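Local coordinates for protein tyrocidine synthase 2 (PDB 6TA8) that belongs to the large modular synthases and is represented here by its condensation domain, an alpha/beta fold built on several sheets, at residues 359-362 and 363-367; 452-455 and 456-459. All blocks are in the same frame, centred on the assembly; numbering follows the deposited sequence.

Two local contacts illustrate how one condensation domain uses the same device, side chains meeting a turn apart, in different settings. Contact 1 comes first along the chain, on the short, weakly bonded helix 359-365 and the turn that follows it; contact 2 follows in the long helix 445-466. Their centres are about 35 Å apart and their nearest atoms about 21 Å apart, so they do not touch. They are related through the six-stranded mixed sheet: Tyr360 of contact 1 packs on the outermost strand 325-332, whereas Ala452 and Arg456 of contact 2 rest on strand 250-256 at the opposite edge. Each helix is thus fitted to one border of a shared sheet.

Contact 1 of 2, residues 359-362 and 363-367; sequences GYEI and LRTLT
Glu361 and Arg364 run side by side off one face of the short helix 359-365 and join in a salt bridge at their ends. Arg364 NH1 gives a short bond of 2.5 Å to Glu361 OE1, bent to 132° at the hydrogen. The oxygen is met on its syn side, with NH1 tilted out of the carboxylate plane, and lies almost in the guanidinium plane; the planes of the two groups are turned 49° apart. Bending makes this possible: the Glu361 chain turns at chi2 (-97°), and the Arg364 chain at chi3, where Arg364 CD passes close to Glu361 OE2.

A different kind of contact is apolar: Ile362 CG2 and Leu366 CD1 approach to 4.1 Å. Behind the side chains the backbone sets the spacing. Leu363 N bonds to Gly359 O at 3.2 Å, with a weak second bond to Tyr360 O, and Leu363 CG makes a close carbon-to-carbonyl approach to the same Gly359 O, also 3.2 Å. Ile362 O gathers several donors: Leu366 N at 3.0 Å and Thr367 OG1 at 3.2 Å arrive from opposite faces of the carbonyl plane, and Thr367 N adds a weak bond.

Further out, Pro39, Leu208 and Ala212 pack against both Ile362 and Leu366, and the Tyr360 ring makes edge-to-face contacts with Trp224 and Phe377. The short helix therefore separates its chemistry by side. Its ion pair joins a partly exposed acid to an exposed base, where solvent would probably weaken the attraction, whereas the buried Ile362 fits among hydrophobic neighbours and its carbonyl ties the chain leaving the helix back to the last turn.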
ATOM      1  N   GLY A 359     -15.770   4.937  -3.604  1.00 48.70           N
ATOM      2  CA  GLY A 359     -16.776   5.811  -3.033  1.00 37.05           C
ATOM      3  C   GLY A 359     -17.164   5.524  -1.599  1.00 42.46           C
ATOM      4  O   GLY A 359     -17.907   6.317  -1.013  1.00 42.67           O
ATOM      5  N   TYR A 360     -16.681   4.425  -1.017  1.00 42.90           N
ATOM      6  CA  TYR A 360     -17.101   4.061   0.335  1.00 43.12           C
ATOM      7  C   TYR A 360     -16.640   5.095   1.356  1.00 45.11           C
ATOM      8  O   TYR A 360     -17.460   5.752   2.007  1.00 44.45           O
ATOM      9  CB  TYR A 360     -16.570   2.673   0.703  1.00 47.47           C
ATOM     10  CG  TYR A 360     -17.057   2.194   2.053  1.00 48.98           C
ATOM     11  CD1 TYR A 360     -18.308   1.610   2.191  1.00 49.80           C
ATOM     12  CD2 TYR A 360     -16.272   2.336   3.191  1.00 45.82           C
ATOM     13  CE1 TYR A 360     -18.763   1.175   3.420  1.00 52.28           C
ATOM     14  CE2 TYR A 360     -16.720   1.905   4.427  1.00 45.83           C
ATOM     15  CZ  TYR A 360     -17.967   1.324   4.535  1.00 52.32           C
ATOM     16  OH  TYR A 360     -18.424   0.891   5.758  1.00 50.28           O
ATOM     17  N   GLU A 361     -15.323   5.248   1.516  1.00 48.86           N
ATOM     18  CA  GLU A 361     -14.800   6.160   2.525  1.00 47.10           C
ATOM     19  C   GLU A 361     -14.936   7.623   2.123  1.00 50.48           C
ATOM     20  O   GLU A 361     -14.836   8.499   2.990  1.00 49.98           O
ATOM     21  CB  GLU A 361     -13.338   5.835   2.828  1.00 52.14           C
ATOM     22  CG  GLU A 361     -13.164   4.629   3.737  1.00 51.55           C
ATOM     23  CD  GLU A 361     -12.975   5.015   5.189  1.00 53.86           C
ATOM     24  OE1 GLU A 361     -12.389   6.087   5.451  1.00 60.32           O
ATOM     25  OE2 GLU A 361     -13.429   4.257   6.071  1.00 57.35           O
ATOM     26  N   ILE A 362     -15.169   7.909   0.840  1.00 49.40           N
ATOM     27  CA  ILE A 362     -15.519   9.271   0.448  1.00 44.38           C
ATOM     28  C   ILE A 362     -16.862   9.658   1.048  1.00 48.24           C
ATOM     29  O   ILE A 362     -17.083  10.820   1.407  1.00 54.33           O
ATOM     30  CB  ILE A 362     -15.524   9.407  -1.087  1.00 42.31           C
ATOM     31  CG1 ILE A 362     -14.162   9.030  -1.668  1.00 46.82           C
ATOM     32  CG2 ILE A 362     -15.884  10.821  -1.505  1.00 48.70           C
ATOM     33  CD1 ILE A 362     -14.084   9.188  -3.172  1.00 51.50           C
ATOM     34  N   LEU A 363     -17.772   8.690   1.183  1.00 47.15           N
ATOM     35  CA  LEU A 363     -19.100   8.970   1.714  1.00 46.19           C
ATOM     36  C   LEU A 363     -19.093   9.217   3.217  1.00 49.07           C
ATOM     37  O   LEU A 363     -20.018   9.858   3.728  1.00 54.19           O
ATOM     38  CB  LEU A 363     -20.049   7.815   1.384  1.00 45.94           C
ATOM     39  CG  LEU A 363     -20.591   7.750  -0.047  1.00 51.04           C
ATOM     40  CD1 LEU A 363     -21.216   6.390  -0.328  1.00 46.05           C
ATOM     41  CD2 LEU A 363     -21.594   8.865  -0.298  1.00 49.14           C
ATOM     42  N   ARG A 364     -18.083   8.729   3.938  1.00 57.18           N
ATOM     43  CA  ARG A 364     -18.027   8.899   5.385  1.00 58.91           C
ATOM     44  C   ARG A 364     -17.036   9.964   5.834  1.00 53.19           C
ATOM     45  O   ARG A 364     -17.003  10.290   7.025  1.00 59.11           O
ATOM     46  CB  ARG A 364     -17.677   7.570   6.069  1.00 59.99           C
ATOM     47  CG  ARG A 364     -16.334   6.993   5.671  1.00 58.30           C
ATOM     48  CD  ARG A 364     -15.940   5.835   6.574  1.00 57.59           C
ATOM     49  NE  ARG A 364     -15.713   6.261   7.951  1.00 62.45           N
ATOM     50  CZ  ARG A 364     -14.534   6.649   8.427  1.00 67.78           C
ATOM     51  NH1 ARG A 364     -13.471   6.675   7.637  1.00 60.32           N
ATOM     52  NH2 ARG A 364     -14.418   7.017   9.696  1.00 65.91           N
ATOM     53  N   THR A 365     -16.235  10.513   4.925  1.00 51.02           N
ATOM     54  CA  THR A 365     -15.223  11.496   5.288  1.00 59.83           C
ATOM     55  C   THR A 365     -15.347  12.821   4.553  1.00 58.09           C
ATOM     56  O   THR A 365     -14.899  13.840   5.082  1.00 57.42           O
ATOM     57  CB  THR A 365     -13.814  10.932   5.043  1.00 59.95           C
ATOM     58  OG1 THR A 365     -13.755  10.335   3.742  1.00 64.22           O
ATOM     59  CG2 THR A 365     -13.465   9.889   6.092  1.00 55.93           C
ATOM     60  N   LEU A 366     -15.940  12.841   3.357  1.00 61.48           N
ATOM     61  CA  LEU A 366     -15.989  14.049   2.547  1.00 55.53           C
ATOM     62  C   LEU A 366     -17.390  14.503   2.165  1.00 57.41           C
ATOM     63  O   LEU A 366     -17.575  15.696   1.902  1.00 62.81           O
ATOM     64  CB  LEU A 366     -15.175  13.862   1.255  1.00 48.27           C
ATOM     65  CG  LEU A 366     -13.707  13.459   1.402  1.00 50.82           C
ATOM     66  CD1 LEU A 366     -13.052  13.362   0.033  1.00 43.53           C
ATOM     67  CD2 LEU A 366     -12.961  14.442   2.291  1.00 52.67           C
ATOM     68  N   THR A 367     -18.370  13.604   2.120  1.00 57.40           N
ATOM     69  CA  THR A 367     -19.707  13.976   1.674  1.00 55.14           C
ATOM     70  C   THR A 367     -20.369  14.905   2.687  1.00 55.90           C
ATOM     71  O   THR A 367     -20.418  14.605   3.883  1.00 59.59           O
ATOM     72  CB  THR A 367     -20.563  12.729   1.460  1.00 58.31           C
ATOM     73  OG1 THR A 367     -19.956  11.900   0.461  1.00 53.26           O
ATOM     74  CG2 THR A 367     -21.962  13.115   1.003  1.00 54.80           C
TER

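Contact 2 of 2, residues 452-455 and 456-459; sequences ADSY and RKHL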
ATOM      1  N   ALA A 452      -2.042 -20.115   6.842  1.00 46.83           N
ATOM      2  CA  ALA A 452      -1.242 -19.929   5.636  1.00 55.95           C
ATOM      3  C   ALA A 452      -1.142 -21.220   4.835  1.00 57.52           C
ATOM      4  O   ALA A 452      -1.177 -21.193   3.598  1.00 57.36           O
ATOM      5  CB  ALA A 452       0.148 -19.414   6.002  1.00 51.46           C
ATOM      6  N   ASP A 453      -1.009 -22.361   5.517  1.00 53.57           N
ATOM      7  CA  ASP A 453      -0.988 -23.637   4.811  1.00 60.91           C
ATOM      8  C   ASP A 453      -2.352 -23.971   4.223  1.00 57.32           C
ATOM      9  O   ASP A 453      -2.431 -24.639   3.185  1.00 53.65           O
ATOM     10  CB  ASP A 453      -0.517 -24.750   5.747  1.00 59.97           C
ATOM     11  CG  ASP A 453       0.917 -24.559   6.206  1.00 68.77           C
ATOM     12  OD1 ASP A 453       1.575 -23.611   5.726  1.00 71.63           O
ATOM     13  OD2 ASP A 453       1.386 -25.355   7.047  1.00 70.92           O
ATOM     14  N   SER A 454      -3.431 -23.522   4.868  1.00 54.98           N
ATOM     15  CA  SER A 454      -4.760 -23.694   4.292  1.00 52.82           C
ATOM     16  C   SER A 454      -4.986 -22.740   3.125  1.00 59.48           C
ATOM     17  O   SER A 454      -5.764 -23.047   2.215  1.00 54.43           O
ATOM     18  CB  SER A 454      -5.831 -23.487   5.363  1.00 52.00           C
ATOM     19  OG  SER A 454      -5.695 -24.430   6.411  1.00 57.30           O
ATOM     20  N   TYR A 455      -4.318 -21.584   3.138  1.00 56.81           N
ATOM     21  CA  TYR A 455      -4.420 -20.654   2.019  1.00 55.07           C
ATOM     22  C   TYR A 455      -3.661 -21.162   0.800  1.00 53.59           C
ATOM     23  O   TYR A 455      -4.048 -20.869  -0.337  1.00 56.68           O
ATOM     24  CB  TYR A 455      -3.902 -19.278   2.441  1.00 55.63           C
ATOM     25  CG  TYR A 455      -4.127 -18.181   1.425  1.00 50.03           C
ATOM     26  CD1 TYR A 455      -5.306 -18.113   0.695  1.00 55.72           C
ATOM     27  CD2 TYR A 455      -3.163 -17.206   1.203  1.00 48.83           C
ATOM     28  CE1 TYR A 455      -5.514 -17.111  -0.232  1.00 49.74           C
ATOM     29  CE2 TYR A 455      -3.364 -16.200   0.279  1.00 56.83           C
ATOM     30  CZ  TYR A 455      -4.541 -16.156  -0.436  1.00 50.10           C
ATOM     31  OH  TYR A 455      -4.746 -15.156  -1.358  1.00 53.63           O
ATOM     32  N   ARG A 456      -2.589 -21.927   1.013  1.00 51.01           N
ATOM     33  CA  ARG A 456      -1.827 -22.472  -0.105  1.00 55.45           C
ATOM     34  C   ARG A 456      -2.522 -23.682  -0.720  1.00 59.23           C
ATOM     35  O   ARG A 456      -2.539 -23.833  -1.947  1.00 53.33           O
ATOM     36  CB  ARG A 456      -0.415 -22.838   0.351  1.00 48.68           C
ATOM     37  CG  ARG A 456       0.328 -23.755  -0.604  1.00 50.70           C
ATOM     38  CD  ARG A 456       1.825 -23.699  -0.372  1.00 53.53           C
ATOM     39  NE  ARG A 456       2.165 -23.854   1.039  1.00 59.25           N
ATOM     40  CZ  ARG A 456       3.392 -23.717   1.529  1.00 56.07           C
ATOM     41  NH1 ARG A 456       4.401 -23.420   0.721  1.00 52.81           N
ATOM     42  NH2 ARG A 456       3.612 -23.878   2.827  1.00 59.50           N
ATOM     43  N   LYS A 457      -3.105 -24.549   0.113  1.00 56.60           N
ATOM     44  CA  LYS A 457      -3.788 -25.732  -0.395  1.00 55.05           C
ATOM     45  C   LYS A 457      -5.022 -25.392  -1.219  1.00 57.69           C
ATOM     46  O   LYS A 457      -5.542 -26.272  -1.914  1.00 59.64           O
ATOM     47  CB  LYS A 457      -4.175 -26.658   0.762  1.00 57.36           C
ATOM     48  CG  LYS A 457      -5.410 -26.228   1.537  1.00 59.39           C
ATOM     49  CD  LYS A 457      -6.156 -27.436   2.084  1.00 58.46           C
ATOM     50  CE  LYS A 457      -7.223 -27.028   3.088  1.00 63.29           C
ATOM     51  NZ  LYS A 457      -6.634 -26.572   4.378  1.00 55.50           N
ATOM     52  N   HIS A 458      -5.501 -24.151  -1.160  1.00 58.50           N
ATOM     53  CA  HIS A 458      -6.590 -23.698  -2.015  1.00 54.66           C
ATOM     54  C   HIS A 458      -6.106 -22.939  -3.239  1.00 54.23           C
ATOM     55  O   HIS A 458      -6.768 -22.979  -4.280  1.00 63.34           O
ATOM     56  CB  HIS A 458      -7.559 -22.816  -1.220  1.00 48.47           C
ATOM     57  CG  HIS A 458      -8.396 -23.574  -0.238  1.00 49.49           C
ATOM     58  ND1 HIS A 458      -8.113 -23.611   1.110  1.00 61.14           N
ATOM     59  CD2 HIS A 458      -9.506 -24.331  -0.410  1.00 50.39           C
ATOM     60  CE1 HIS A 458      -9.014 -24.353   1.728  1.00 60.21           C
ATOM     61  NE2 HIS A 458      -9.871 -24.802   0.828  1.00 53.56           N
ATOM     62  N   LEU A 459      -4.968 -22.246  -3.141  1.00 56.42           N
ATOM     63  CA  LEU A 459      -4.380 -21.619  -4.320  1.00 52.76           C
ATOM     64  C   LEU A 459      -3.925 -22.672  -5.322  1.00 52.73           C
ATOM     65  O   LEU A 459      -4.175 -22.551  -6.527  1.00 62.67           O
ATOM     66  CB  LEU A 459      -3.211 -20.722  -3.914  1.00 49.38           C
ATOM     67  CG  LEU A 459      -3.553 -19.345  -3.345  1.00 52.40           C
ATOM     68  CD1 LEU A 459      -2.288 -18.623  -2.903  1.00 53.75           C
ATOM     69  CD2 LEU A 459      -4.315 -18.520  -4.366  1.00 58.14           C
TER
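Tyr455 and Leu459, one turn apart on the amphipathic alpha-helix 445-466, meet in a CH-pi contact. Leu459 CD1 sits over one face of the phenol ring, 4.2 Å from its centroid and 15° off the normal, displaced toward the rim near CE2 and CZ. With CG anti to the backbone N (chi1 -172°), the Tyr455 side chain is directed toward helix 277-293, where both residues pack on Ala284 and the hydroxyl is hydrogen-bonded to Leu281 O. The backbone supports the pairing: Leu459 N bonds to Tyr455 O at 3.3 Å, a regular i to i+4 helical bond.

Arg456 takes a separate course. Its amide is tied to Ala452 O at 3.0 Å, and its long side chain, bent at chi3, turns back alongside Asp453. The resulting salt bridge is loose, with 3.6 Å between Arg456 NH2 and Asp453 OD1, and the carboxylate comes to the guanidinium edge. Arg456 and Ala452 also both touch Phe255 on strand 250-256, which places this side of the helix against the edge of the six-stranded sheet.

Ser454 contributes through two oxygens. Its hydroxyl is hydrogen-bonded to Ser450 O, one turn back, and Lys457 curls round until NZ lies 3.1 Å from Ser454 OG. The carbonyl receives a side-chain donor from the next turn. His458, which also rests on Leu287 and Asp291 of helix 277-293, turns its ring edge to the backbone: His458 ND1 donates to Ser454 O over 2.7 Å, with the oxygen 16° out of the imidazole plane.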